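Local structure of minor capsid protein (Cafeteriavirus-dependent mavirus, 6G42) at residues G123-F135 with I144-F158. The protein is the penton protein of the virophage capsid, a single jelly-roll minor capsid protein that probably assembles as pentamers at the vertices of the icosahedral shell. Numbering follows the deposited sequence.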
ATOM      1  N   GLY C 123      28.055  39.065 -16.451  1.00114.65           N
ATOM      2  CA  GLY C 123      28.703  39.781 -17.550  1.00115.66           C
ATOM      3  C   GLY C 123      28.136  39.505 -18.934  1.00115.34           C
ATOM      4  O   GLY C 123      28.053  40.416 -19.760  1.00118.23           O
ATOM      5  N   ILE C 124      27.718  38.262 -19.177  1.00115.53           N
ATOM      6  CA  ILE C 124      27.518  37.749 -20.547  1.00114.82           C
ATOM      7  C   ILE C 124      26.076  37.875 -21.075  1.00116.18           C
ATOM      8  O   ILE C 124      25.884  38.125 -22.267  1.00118.93           O
ATOM      9  CB  ILE C 124      27.980  36.272 -20.700  1.00114.69           C
ATOM     10  CG1 ILE C 124      29.281  35.986 -19.924  1.00115.06           C
ATOM     11  CG2 ILE C 124      28.195  35.942 -22.174  1.00113.56           C
ATOM     12  CD1 ILE C 124      29.663  34.518 -19.854  1.00113.96           C
ATOM     13  N   ILE C 125      25.080  37.701 -20.204  1.00114.55           N
ATOM     14  CA  ILE C 125      23.659  37.688 -20.611  1.00112.32           C
ATOM     15  C   ILE C 125      22.879  38.837 -19.958  1.00113.48           C
ATOM     16  O   ILE C 125      23.155  39.218 -18.818  1.00117.76           O
ATOM     17  CB  ILE C 125      23.010  36.315 -20.300  1.00110.90           C
ATOM     18  CG1 ILE C 125      23.712  35.230 -21.129  1.00111.16           C
ATOM     19  CG2 ILE C 125      21.506  36.320 -20.592  1.00109.85           C
ATOM     20  CD1 ILE C 125      23.236  33.815 -20.884  1.00112.17           C
ATOM     21  N   GLY C 126      21.905  39.375 -20.698  1.00110.14           N
ATOM     22  CA  GLY C 126      21.062  40.478 -20.228  1.00109.02           C
ATOM     23  C   GLY C 126      20.122  40.052 -19.118  1.00109.04           C
ATOM     24  O   GLY C 126      19.674  38.910 -19.087  1.00112.63           O
ATOM     25  N   GLU C 127      19.810  40.988 -18.225  1.00110.53           N
ATOM     26  CA  GLU C 127      19.152  40.680 -16.945  1.00114.17           C
ATOM     27  C   GLU C 127      17.776  40.008 -17.055  1.00114.81           C
ATOM     28  O   GLU C 127      17.445  39.148 -16.239  1.00113.62           O
ATOM     29  CB  GLU C 127      19.060  41.944 -16.086  1.00116.08           C
ATOM     30  CG  GLU C 127      20.426  42.458 -15.644  1.00119.67           C
ATOM     31  CD  GLU C 127      20.365  43.724 -14.809  1.00122.56           C
ATOM     32  OE1 GLU C 127      19.306  44.011 -14.211  1.00128.55           O
ATOM     33  OE2 GLU C 127      21.391  44.435 -14.744  1.00118.54           O
ATOM     34  N   GLU C 128      16.993  40.386 -18.064  1.00115.14           N
ATOM     35  CA  GLU C 128      15.647  39.821 -18.267  1.00115.77           C
ATOM     36  C   GLU C 128      15.625  38.341 -18.685  1.00115.01           C
ATOM     37  O   GLU C 128      14.629  37.649 -18.455  1.00111.86           O
ATOM     38  CB  GLU C 128      14.878  40.643 -19.305  1.00115.15           C
ATOM     39  CG  GLU C 128      14.482  42.027 -18.819  1.00115.09           C
ATOM     40  CD  GLU C 128      13.756  42.853 -19.867  1.00115.47           C
ATOM     41  OE1 GLU C 128      13.648  42.415 -21.031  1.00117.12           O
ATOM     42  OE2 GLU C 128      13.288  43.957 -19.523  1.00112.58           O
ATOM     43  N   ASP C 129      16.709  37.873 -19.304  1.00113.09           N
ATOM     44  CA  ASP C 129      16.807  36.499 -19.822  1.00108.95           C
ATOM     45  C   ASP C 129      17.644  35.549 -18.951  1.00104.09           C
ATOM     46  O   ASP C 129      17.919  34.418 -19.361  1.00100.09           O
ATOM     47  CB  ASP C 129      17.368  36.531 -21.251  1.00109.74           C
ATOM     48  CG  ASP C 129      16.479  37.307 -22.219  1.00109.72           C
ATOM     49  OD1 ASP C 129      15.349  37.692 -21.845  1.00110.19           O
ATOM     50  OD2 ASP C 129      16.915  37.528 -23.368  1.00109.75           O
ATOM     51  N   ILE C 130      18.033  35.996 -17.755  1.00102.36           N
ATOM     52  CA  ILE C 130      18.785  35.156 -16.812  1.00 98.34           C
ATOM     53  C   ILE C 130      17.851  34.049 -16.295  1.00 94.03           C
ATOM     54  O   ILE C 130      16.760  34.352 -15.806  1.00 92.49           O
ATOM     55  CB  ILE C 130      19.380  35.982 -15.636  1.00 96.34           C
ATOM     56  CG1 ILE C 130      20.417  36.984 -16.179  1.00 95.91           C
ATOM     57  CG2 ILE C 130      20.002  35.065 -14.580  1.00 94.75           C
ATOM     58  CD1 ILE C 130      21.095  37.864 -15.144  1.00 95.81           C
ATOM     59  N   PRO C 131      18.268  32.768 -16.417  1.00 89.86           N
ATOM     60  CA  PRO C 131      17.416  31.658 -15.964  1.00 89.72           C
ATOM     61  C   PRO C 131      17.359  31.509 -14.436  1.00 86.31           C
ATOM     62  O   PRO C 131      18.337  31.814 -13.746  1.00 86.29           O
ATOM     63  CB  PRO C 131      18.063  30.428 -16.617  1.00 89.11           C
ATOM     64  CG  PRO C 131      19.485  30.801 -16.815  1.00 88.54           C
ATOM     65  CD  PRO C 131      19.512  32.282 -17.046  1.00 88.61           C
ATOM     66  N   VAL C 132      16.213  31.044 -13.934  1.00 82.99           N
ATOM     67  CA  VAL C 132      15.991  30.839 -12.492  1.00 81.78           C
ATOM     68  C   VAL C 132      15.852  29.345 -12.161  1.00 80.09           C
ATOM     69  O   VAL C 132      14.868  28.705 -12.547  1.00 83.14           O
ATOM     70  CB  VAL C 132      14.733  31.587 -11.987  1.00 81.03           C
ATOM     71  CG1 VAL C 132      14.548  31.399 -10.482  1.00 79.46           C
ATOM     72  CG2 VAL C 132      14.821  33.069 -12.322  1.00 81.89           C
ATOM     73  N   PHE C 133      16.840  28.808 -11.445  1.00 72.73           N
ATOM     74  CA  PHE C 133      16.761  27.466 -10.870  1.00 67.39           C
ATOM     75  C   PHE C 133      16.099  27.586  -9.493  1.00 65.67           C
ATOM     76  O   PHE C 133      16.453  28.474  -8.714  1.00 66.66           O
ATOM     77  CB  PHE C 133      18.165  26.862 -10.748  1.00 65.54           C
ATOM     78  CG  PHE C 133      18.176  25.393 -10.411  1.00 63.13           C
ATOM     79  CD1 PHE C 133      18.185  24.968  -9.092  1.00 60.89           C
ATOM     80  CD2 PHE C 133      18.191  24.436 -11.415  1.00 61.73           C
ATOM     81  CE1 PHE C 133      18.196  23.617  -8.776  1.00 61.38           C
ATOM     82  CE2 PHE C 133      18.204  23.081 -11.107  1.00 62.77           C
ATOM     83  CZ  PHE C 133      18.205  22.670  -9.783  1.00 62.75           C
ATOM     84  N   SER C 134      15.143  26.705  -9.201  1.00 62.68           N
ATOM     85  CA  SER C 134      14.414  26.744  -7.925  1.00 62.40           C
ATOM     86  C   SER C 134      13.888  25.373  -7.506  1.00 60.61           C
ATOM     87  O   SER C 134      13.948  24.412  -8.270  1.00 59.92           O
ATOM     88  CB  SER C 134      13.249  27.740  -8.003  1.00 62.83           C
ATOM     89  OG  SER C 134      12.206  27.248  -8.833  1.00 65.19           O
ATOM     90  N   PHE C 135      13.380  25.311  -6.277  1.00 59.61           N
ATOM     91  CA  PHE C 135      12.745  24.117  -5.725  1.00 59.22           C
ATOM     92  C   PHE C 135      11.270  24.390  -5.468  1.00 60.54           C
ATOM     93  O   PHE C 135      10.925  25.324  -4.751  1.00 60.88           O
ATOM     94  CB  PHE C 135      13.408  23.712  -4.413  1.00 56.85           C
ATOM     95  CG  PHE C 135      12.806  22.484  -3.782  1.00 57.20           C
ATOM     96  CD1 PHE C 135      12.941  21.236  -4.388  1.00 56.77           C
ATOM     97  CD2 PHE C 135      12.102  22.569  -2.579  1.00 58.39           C
ATOM     98  CE1 PHE C 135      12.388  20.103  -3.808  1.00 57.43           C
ATOM     99  CE2 PHE C 135      11.548  21.438  -1.993  1.00 57.19           C
ATOM    100  CZ  PHE C 135      11.692  20.203  -2.607  1.00 57.62           C
ATOM    101  N   ILE C 144      13.258  24.811 -13.640  1.00 69.48           N
ATOM    102  CA  ILE C 144      14.049  25.828 -14.336  1.00 70.40           C
ATOM    103  C   ILE C 144      13.072  26.715 -15.096  1.00 73.32           C
ATOM    104  O   ILE C 144      12.299  26.223 -15.923  1.00 74.26           O
ATOM    105  CB  ILE C 144      15.079  25.200 -15.302  1.00 68.75           C
ATOM    106  CG1 ILE C 144      16.157  24.448 -14.513  1.00 68.87           C
ATOM    107  CG2 ILE C 144      15.752  26.263 -16.165  1.00 68.24           C
ATOM    108  CD1 ILE C 144      16.880  23.384 -15.311  1.00 68.84           C
ATOM    109  N   THR C 145      13.114  28.014 -14.801  1.00 77.02           N
ATOM    110  CA  THR C 145      12.283  29.019 -15.475  1.00 78.90           C
ATOM    111  C   THR C 145      13.140  29.818 -16.456  1.00 82.49           C
ATOM    112  O   THR C 145      14.259  30.221 -16.124  1.00 79.43           O
ATOM    113  CB  THR C 145      11.607  29.956 -14.460  1.00 77.43           C
ATOM    114  OG1 THR C 145      10.812  29.175 -13.563  1.00 74.66           O
ATOM    115  CG2 THR C 145      10.707  30.983 -15.157  1.00 77.52           C
ATOM    116  N   THR C 146      12.590  30.051 -17.649  1.00 87.63           N
ATOM    117  CA  THR C 146      13.328  30.640 -18.775  1.00 92.33           C
ATOM    118  C   THR C 146      12.417  31.445 -19.702  1.00 96.75           C
ATOM    119  O   THR C 146      11.217  31.181 -19.791  1.00 94.72           O
ATOM    120  CB  THR C 146      14.026  29.550 -19.623  1.00 93.74           C
ATOM    121  OG1 THR C 146      13.171  28.406 -19.746  1.00 95.88           O
ATOM    122  CG2 THR C 146      15.338  29.119 -18.991  1.00 94.53           C
ATOM    123  N   THR C 147      13.006  32.429 -20.386  1.00104.78           N
ATOM    124  CA  THR C 147      12.329  33.175 -21.459  1.00105.12           C
ATOM    125  C   THR C 147      12.589  32.502 -22.805  1.00105.53           C
ATOM    126  O   THR C 147      13.525  31.705 -22.943  1.00104.28           O
ATOM    127  CB  THR C 147      12.809  34.636 -21.553  1.00105.27           C
ATOM    128  OG1 THR C 147      14.214  34.671 -21.839  1.00107.00           O
ATOM    129  CG2 THR C 147      12.528  35.389 -20.252  1.00105.14           C
ATOM    130  N   GLU C 148      11.758  32.838 -23.789  1.00105.45           N
ATOM    131  CA  GLU C 148      11.856  32.256 -25.136  1.00105.90           C
ATOM    132  C   GLU C 148      13.140  32.668 -25.867  1.00106.20           C
ATOM    133  O   GLU C 148      13.723  31.867 -26.602  1.00104.59           O
ATOM    134  CB  GLU C 148      10.624  32.620 -25.977  1.00106.65           C
ATOM    135  CG  GLU C 148      10.648  32.055 -27.399  1.00107.57           C
ATOM    136  CD  GLU C 148       9.271  31.894 -28.031  1.00108.12           C
ATOM    137  OE1 GLU C 148       8.296  32.531 -27.574  1.00108.77           O
ATOM    138  OE2 GLU C 148       9.165  31.123 -29.005  1.00108.55           O
ATOM    139  N   ASN C 149      13.566  33.911 -25.661  1.00108.33           N
ATOM    140  CA  ASN C 149      14.797  34.437 -26.261  1.00109.73           C
ATOM    141  C   ASN C 149      16.064  33.716 -25.757  1.00110.28           C
ATOM    142  O   ASN C 149      17.013  33.522 -26.527  1.00110.85           O
ATOM    143  CB  ASN C 149      14.891  35.950 -26.007  1.00110.04           C
ATOM    144  CG  ASN C 149      16.044  36.610 -26.748  1.00109.05           C
ATOM    145  OD1 ASN C 149      16.433  36.179 -27.835  1.00106.32           O
ATOM    146  ND2 ASN C 149      16.590  37.672 -26.165  1.00108.75           N
ATOM    147  N   PHE C 150      16.072  33.330 -24.478  1.00107.96           N
ATOM    148  CA  PHE C 150      17.175  32.552 -23.893  1.00104.13           C
ATOM    149  C   PHE C 150      17.284  31.163 -24.525  1.00102.99           C
ATOM    150  O   PHE C 150      18.383  30.720 -24.861  1.00100.96           O
ATOM    151  CB  PHE C 150      17.015  32.414 -22.370  1.00104.27           C
ATOM    152  CG  PHE C 150      18.130  31.636 -21.710  1.00106.49           C
ATOM    153  CD1 PHE C 150      18.059  30.250 -21.586  1.00107.90           C
ATOM    154  CD2 PHE C 150      19.258  32.283 -21.223  1.00106.35           C
ATOM    155  CE1 PHE C 150      19.088  29.530 -20.993  1.00106.85           C
ATOM    156  CE2 PHE C 150      20.289  31.567 -20.624  1.00105.23           C
ATOM    157  CZ  PHE C 150      20.204  30.189 -20.510  1.00105.87           C
ATOM    158  N   ARG C 151      16.148  30.485 -24.663  1.00104.67           N
ATOM    159  CA  ARG C 151      16.094  29.127 -25.228  1.00106.68           C
ATOM    160  C   ARG C 151      16.553  29.050 -26.687  1.00105.95           C
ATOM    161  O   ARG C 151      17.148  28.050 -27.095  1.00103.25           O
ATOM    162  CB  ARG C 151      14.680  28.556 -25.103  1.00109.07           C
ATOM    163  CG  ARG C 151      14.321  28.083 -23.703  1.00109.26           C
ATOM    164  CD  ARG C 151      12.840  27.745 -23.604  1.00108.10           C
ATOM    165  NE  ARG C 151      12.025  28.893 -23.194  1.00107.22           N
ATOM    166  CZ  ARG C 151      10.711  29.025 -23.401  1.00107.35           C
ATOM    167  NH1 ARG C 151      10.012  28.093 -24.044  1.00107.12           N
ATOM    168  NH2 ARG C 151      10.084  30.116 -22.971  1.00108.66           N
ATOM    169  N   ASN C 152      16.255  30.094 -27.461  1.00107.77           N
ATOM    170  CA  ASN C 152      16.753  30.219 -28.837  1.00109.18           C
ATOM    171  C   ASN C 152      18.263  30.468 -28.868  1.00108.20           C
ATOM    172  O   ASN C 152      18.971  29.902 -29.701  1.00102.57           O
ATOM    173  CB  ASN C 152      16.025  31.345 -29.586  1.00110.01           C
ATOM    174  CG  ASN C 152      14.563  31.016 -29.870  1.00110.54           C
ATOM    175  OD1 ASN C 152      14.242  29.926 -30.345  1.00110.35           O
ATOM    176  ND2 ASN C 152      13.671  31.962 -29.589  1.00108.63           N
ATOM    177  N   GLY C 153      18.742  31.311 -27.953  1.00109.05           N
ATOM    178  CA  GLY C 153      20.158  31.674 -27.882  1.00109.68           C
ATOM    179  C   GLY C 153      21.065  30.633 -27.247  1.00108.91           C
ATOM    180  O   GLY C 153      22.023  30.175 -27.870  1.00105.49           O
ATOM    181  N   HIS C 154      20.754  30.264 -26.007  1.00110.14           N
ATOM    182  CA  HIS C 154      21.677  29.505 -25.150  1.00108.98           C
ATOM    183  C   HIS C 154      21.069  28.245 -24.529  1.00106.74           C
ATOM    184  O   HIS C 154      19.860  28.015 -24.595  1.00108.83           O
ATOM    185  CB  HIS C 154      22.191  30.409 -24.023  1.00110.02           C
ATOM    186  CG  HIS C 154      22.727  31.726 -24.496  1.00111.73           C
ATOM    187  ND1 HIS C 154      21.929  32.833 -24.688  1.00111.41           N
ATOM    188  CD2 HIS C 154      23.985  32.111 -24.813  1.00112.86           C
ATOM    189  CE1 HIS C 154      22.671  33.845 -25.100  1.00110.45           C
ATOM    190  NE2 HIS C 154      23.924  33.433 -25.183  1.00112.70           N
ATOM    191  N   PHE C 155      21.947  27.440 -23.934  1.00101.50           N
ATOM    192  CA  PHE C 155      21.575  26.290 -23.108  1.00 98.61           C
ATOM    193  C   PHE C 155      22.154  26.438 -21.703  1.00 95.69           C
ATOM    194  O   PHE C 155      23.073  27.227 -21.480  1.00 98.94           O
ATOM    195  CB  PHE C 155      22.144  25.001 -23.701  1.00101.84           C
ATOM    196  CG  PHE C 155      21.333  24.418 -24.821  1.00104.38           C
ATOM    197  CD1 PHE C 155      19.988  24.106 -24.641  1.00106.22           C
ATOM    198  CD2 PHE C 155      21.931  24.122 -26.045  1.00104.49           C
ATOM    199  CE1 PHE C 155      19.246  23.545 -25.670  1.00106.68           C
ATOM    200  CE2 PHE C 155      21.196  23.558 -27.076  1.00104.36           C
ATOM    201  CZ  PHE C 155      19.852  23.269 -26.889  1.00106.69           C
ATOM    202  N   ILE C 156      21.610  25.660 -20.769  1.00 89.74           N
ATOM    203  CA  ILE C 156      22.199  25.467 -19.440  1.00 83.47           C
ATOM    204  C   ILE C 156      22.931  24.124 -19.454  1.00 80.95           C
ATOM    205  O   ILE C 156      22.398  23.130 -19.951  1.00 79.16           O
ATOM    206  CB  ILE C 156      21.130  25.462 -18.327  1.00 84.79           C
ATOM    207  CG1 ILE C 156      20.404  26.813 -18.272  1.00 85.17           C
ATOM    208  CG2 ILE C 156      21.758  25.162 -16.965  1.00 86.17           C
ATOM    209  CD1 ILE C 156      19.097  26.787 -17.504  1.00 83.69           C
ATOM    210  N   MET C 157      24.142  24.108 -18.894  1.00 80.89           N
ATOM    211  CA  MET C 157      24.990  22.908 -18.820  1.00 78.52           C
ATOM    212  C   MET C 157      25.047  22.386 -17.393  1.00 74.75           C
ATOM    213  O   MET C 157      25.181  23.170 -16.460  1.00 74.87           O
ATOM    214  CB  MET C 157      26.423  23.230 -19.245  1.00 81.63           C
ATOM    215  CG  MET C 157      26.606  23.637 -20.696  1.00 82.97           C
ATOM    216  SD  MET C 157      28.198  24.442 -20.955  1.00 85.95           S
ATOM    217  CE  MET C 157      29.354  23.146 -20.517  1.00 83.39           C
ATOM    218  N   PHE C 158      24.947  21.067 -17.241  1.00 72.32           N
ATOM    219  CA  PHE C 158      25.119  20.369 -15.961  1.00 70.70           C
ATOM    220  C   PHE C 158      26.298  19.413 -16.128  1.00 68.74           C
ATOM    221  O   PHE C 158      26.347  18.652 -17.099  1.00 68.69           O
ATOM    222  CB  PHE C 158      23.876  19.517 -15.642  1.00 71.71           C
ATOM    223  CG  PHE C 158      22.727  20.260 -14.987  1.00 72.25           C
ATOM    224  CD1 PHE C 158      22.493  21.622 -15.193  1.00 71.32           C
ATOM    225  CD2 PHE C 158      21.829  19.556 -14.191  1.00 73.98           C
ATOM    226  CE1 PHE C 158      21.418  22.262 -14.592  1.00 71.33           C
ATOM    227  CE2 PHE C 158      20.752  20.194 -13.590  1.00 75.27           C
ATOM    228  CZ  PHE C 158      20.547  21.550 -13.792  1.00 72.45           C
TER
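P131 is the bump on which 123-135 docks: its ring enters a hollow walled by F150, T146 and I156. CD comes within 3.7 Å of F150 CE2, and I156 CD1 closes another wall, 3.9 Å from P131 CB. The F150 ring is sandwiched between P131 CB on one face and H154 CB, offset towards the rim, on the other, with I125 CD1 at its edge. That same methyl sits over the centre of the H154 ring, 4.1 Å from the centroid and 6° off the normal, a CH-pi contact. With CG1 anti to the carbonyl carbon and an extended chi2, I125 carries CD1 to both rings. Beyond P131 the chain pairs as an antiparallel hairpin. V132 and T145 exchange two nearly straight bonds, V132 N to T145 O (3.0 Å, 168°) and T145 N to V132 O (2.9 Å), while the F133 ring leans on I144 CG1 and reaches F158 at its edge, CE2 to CZ 3.9 Å. Helix 106-120 adds L117 against P131 and I113 against F133, so P131 and F133 each touch both this helix and strand 154-158. The contact lies about 31 Å from the chain centre, apart from the sheet of strands 8-15, 49-62, 248-264 and 296-305, probably part of the jelly roll; no other chain touches it. At the start of helix 148-153, D129 OD2 takes a weak bond from N149 ND2 (2.8 Å), carboxylate and amide planes 84° apart, and OD1 a weak one from T147 OG1, the N-cap hydroxyl that also accepts a weak capping bond from F150 N. Backbone bonds thus set the hairpin register, apolar packing seats I125 and P131 against F150, H154 and I156, and D129 would probably interact favourably with the helix dipole.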